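Side-chain contact in choline/ethanolamine kinase family protein (Mesorhizobium loti, PDB 3DXQ), which probably acts as a small-molecule kinase, phosphorylating ethanolamine or a related amino alcohol: residues F126-L130 against F131-D135. Sequence-based numbering, arbitrary orientation.
Sequences FRFEL and FAMID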
ATOM      1  N   PHE A 126       6.139   1.623  14.347  1.00 53.92           N
ATOM      2  CA  PHE A 126       4.747   1.394  14.692  1.00 53.89           C
ATOM      3  C   PHE A 126       4.236   0.052  14.210  1.00 52.33           C
ATOM      4  O   PHE A 126       4.750  -0.514  13.268  1.00 52.52           O
ATOM      5  CB  PHE A 126       3.891   2.553  14.181  1.00 54.96           C
ATOM      6  CG  PHE A 126       4.313   3.903  14.731  1.00 57.51           C
ATOM      7  CD1 PHE A 126       4.638   4.064  16.082  1.00 61.91           C
ATOM      8  CD2 PHE A 126       4.353   5.023  13.901  1.00 58.61           C
ATOM      9  CE1 PHE A 126       5.018   5.314  16.582  1.00 59.19           C
ATOM     10  CE2 PHE A 126       4.727   6.282  14.406  1.00 56.96           C
ATOM     11  CZ  PHE A 126       5.055   6.421  15.739  1.00 57.38           C
ATOM     12  N   ARG A 127       3.238  -0.450  14.917  1.00 51.81           N
ATOM     13  CA  ARG A 127       2.631  -1.737  14.660  1.00 52.53           C
ATOM     14  C   ARG A 127       1.387  -1.475  13.822  1.00 51.22           C
ATOM     15  O   ARG A 127       0.621  -0.571  14.124  1.00 51.60           O
ATOM     16  CB  ARG A 127       2.277  -2.389  16.007  1.00 52.47           C
ATOM     17  CG  ARG A 127       1.482  -3.682  15.954  1.00 60.60           C
ATOM     18  CD  ARG A 127       2.337  -4.866  15.556  1.00 72.38           C
ATOM     19  NE  ARG A 127       1.571  -6.122  15.551  1.00 78.03           N
ATOM     20  CZ  ARG A 127       0.876  -6.611  14.515  1.00 81.58           C
ATOM     21  NH1 ARG A 127       0.809  -5.970  13.347  1.00 82.86           N
ATOM     22  NH2 ARG A 127       0.232  -7.768  14.649  1.00 82.37           N
ATOM     23  N   PHE A 128       1.194  -2.248  12.758  1.00 49.93           N
ATOM     24  CA  PHE A 128       0.010  -2.112  11.919  1.00 48.59           C
ATOM     25  C   PHE A 128      -1.139  -2.794  12.645  1.00 48.31           C
ATOM     26  O   PHE A 128      -1.041  -3.958  13.000  1.00 48.61           O
ATOM     27  CB  PHE A 128       0.252  -2.741  10.549  1.00 47.95           C
ATOM     28  CG  PHE A 128      -0.870  -2.516   9.570  1.00 51.53           C
ATOM     29  CD1 PHE A 128      -0.959  -1.329   8.852  1.00 49.48           C
ATOM     30  CD2 PHE A 128      -1.851  -3.492   9.377  1.00 49.74           C
ATOM     31  CE1 PHE A 128      -2.002  -1.115   7.959  1.00 45.44           C
ATOM     32  CE2 PHE A 128      -2.886  -3.287   8.479  1.00 45.95           C
ATOM     33  CZ  PHE A 128      -2.959  -2.097   7.769  1.00 46.07           C
ATOM     34  N   GLU A 129      -2.217  -2.056  12.886  1.00 49.06           N
ATOM     35  CA  GLU A 129      -3.360  -2.573  13.661  1.00 49.72           C
ATOM     36  C   GLU A 129      -4.589  -2.668  12.765  1.00 47.43           C
ATOM     37  O   GLU A 129      -5.409  -1.746  12.720  1.00 47.33           O
ATOM     38  CB  GLU A 129      -3.648  -1.655  14.865  1.00 50.98           C
ATOM     39  CG  GLU A 129      -2.501  -1.561  15.904  1.00 54.18           C
ATOM     40  CD  GLU A 129      -2.385  -2.793  16.775  1.00 56.79           C
ATOM     41  OE1 GLU A 129      -3.356  -3.577  16.806  1.00 63.96           O
ATOM     42  OE2 GLU A 129      -1.341  -2.970  17.437  1.00 56.15           O
ATOM     43  N   LEU A 130      -4.710  -3.792  12.061  1.00 45.42           N
ATOM     44  CA  LEU A 130      -5.781  -3.984  11.088  1.00 44.29           C
ATOM     45  C   LEU A 130      -7.187  -3.898  11.708  1.00 45.61           C
ATOM     46  O   LEU A 130      -8.020  -3.097  11.269  1.00 44.67           O
ATOM     47  CB  LEU A 130      -5.594  -5.305  10.356  1.00 44.34           C
ATOM     48  CG  LEU A 130      -6.728  -5.761   9.422  1.00 46.04           C
ATOM     49  CD1 LEU A 130      -7.180  -4.643   8.468  1.00 45.94           C
ATOM     50  CD2 LEU A 130      -6.271  -6.985   8.640  1.00 42.18           C
ATOM     51  N   PHE A 131      -7.430  -4.696  12.742  1.00 45.81           N
ATOM     52  CA  PHE A 131      -8.748  -4.749  13.357  1.00 45.92           C
ATOM     53  C   PHE A 131      -9.029  -3.637  14.337  1.00 47.04           C
ATOM     54  O   PHE A 131     -10.200  -3.356  14.631  1.00 46.52           O
ATOM     55  CB  PHE A 131      -8.963  -6.106  14.001  1.00 46.43           C
ATOM     56  CG  PHE A 131      -8.983  -7.197  13.004  1.00 46.26           C
ATOM     57  CD1 PHE A 131     -10.123  -7.422  12.248  1.00 41.45           C
ATOM     58  CD2 PHE A 131      -7.846  -7.941  12.749  1.00 48.49           C
ATOM     59  CE1 PHE A 131     -10.150  -8.396  11.281  1.00 44.69           C
ATOM     60  CE2 PHE A 131      -7.868  -8.939  11.776  1.00 50.55           C
ATOM     61  CZ  PHE A 131      -9.024  -9.163  11.036  1.00 46.42           C
ATOM     62  N   ALA A 132      -7.976  -3.003  14.850  1.00 48.18           N
ATOM     63  CA  ALA A 132      -8.174  -1.816  15.677  1.00 48.53           C
ATOM     64  C   ALA A 132      -8.816  -0.765  14.771  1.00 49.26           C
ATOM     65  O   ALA A 132      -9.912  -0.245  15.061  1.00 48.48           O
ATOM     66  CB  ALA A 132      -6.863  -1.319  16.234  1.00 46.73           C
HETATM   67  N   MSE A 133      -8.158  -0.507  13.642  1.00 49.63           N
HETATM   68  CA  MSE A 133      -8.671   0.459  12.673  1.00 51.00           C
HETATM   69  C   MSE A 133     -10.093   0.130  12.209  1.00 49.24           C
HETATM   70  O   MSE A 133     -10.933   1.022  12.123  1.00 50.95           O
HETATM   71  CB  MSE A 133      -7.742   0.576  11.472  1.00 49.09           C
HETATM   72  CG  MSE A 133      -6.448   1.262  11.812  1.00 50.07           C
HETATM   73 SE   MSE A 133      -5.279   1.426  10.270  0.75 58.29          SE
HETATM   74  CE  MSE A 133      -3.415   1.357  11.224  1.00 52.72           C
ATOM     75  N   ILE A 134     -10.355  -1.141  11.923  1.00 47.52           N
ATOM     76  CA  ILE A 134     -11.676  -1.565  11.456  1.00 46.80           C
ATOM     77  C   ILE A 134     -12.763  -1.263  12.478  1.00 47.41           C
ATOM     78  O   ILE A 134     -13.778  -0.680  12.139  1.00 46.78           O
ATOM     79  CB  ILE A 134     -11.694  -3.066  11.086  1.00 46.57           C
ATOM     80  CG1 ILE A 134     -10.972  -3.270   9.755  1.00 40.38           C
ATOM     81  CG2 ILE A 134     -13.121  -3.588  10.947  1.00 41.66           C
ATOM     82  CD1 ILE A 134     -10.678  -4.701   9.433  1.00 34.18           C
ATOM     83  N   ASP A 135     -12.535  -1.661  13.722  1.00 48.71           N
ATOM     84  CA  ASP A 135     -13.471  -1.387  14.809  1.00 50.64           C
ATOM     85  C   ASP A 135     -13.673   0.105  15.008  1.00 51.12           C
ATOM     86  O   ASP A 135     -14.765   0.566  15.330  1.00 51.10           O
ATOM     87  CB  ASP A 135     -12.941  -1.964  16.122  1.00 51.76           C
ATOM     88  CG  ASP A 135     -12.883  -3.479  16.125  1.00 52.81           C
ATOM     89  OD1 ASP A 135     -13.635  -4.127  15.372  1.00 57.43           O
ATOM     90  OD2 ASP A 135     -12.073  -4.020  16.901  1.00 52.99           O
TER
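Met-133 N donates to Glu-129 O over 3.2 Å with an N-H...O angle of 169°, nearly straight. One residue on, Ile-134 N reaches Leu-130 O at 3.1 Å through a more bent bond. Both follow the i to i+4 pattern of an alpha helix, and because Glu-129 sits at the N-cap, its carbonyl accepts the first of these bonds. Asp-135 N to Phe-131 O continues the series within the helix.

The loop leading in runs extended, with Phe-126 and Phe-128 both making backbone hydrogen bonds to Met-202 in strand 201-203. The contact is thus the start of helix 130-141: the loop after helix 106-118, pinned to strand 201-203, runs into this helix, which packs on helix 237-263, within the region assigned to the phosphotransferase enzyme family, of the protein kinase-like clan.

The side chain of selenomethionine Met-133 starts with CG beside its own backbone N (chi1 -71°) and runs extended back along the incoming loop. There its SE stands 5.3 Å from the Phe-128 ring centroid, oblique to the ring, in a Met-aromatic contact. CE of Met-133 comes within 4.3 Å of Phe-128 CE1, while Trp-207 meets the same ring with the planes inclined.

Leu-130 is shared between two neighbours. Its CG lies over one face of the Phe-131 ring, 4.2 Å from the centroid and 15° off the normal, a CH-pi contact displaced toward the rim. Its two methyls divide: CD2 lies by Phe-131 CE2, 4.0 Å away, and CD1 by Ile-134 CD1 at 3.6 Å, the Leu-130 and Ile-134 side chains lying alongside and pointing the same way. Tyr-246 and Met-249 of helix 237-263 also pack on buried Leu-130. At the exposed margin, Glu-129 CB meets Ala-132 CB at 3.5 Å.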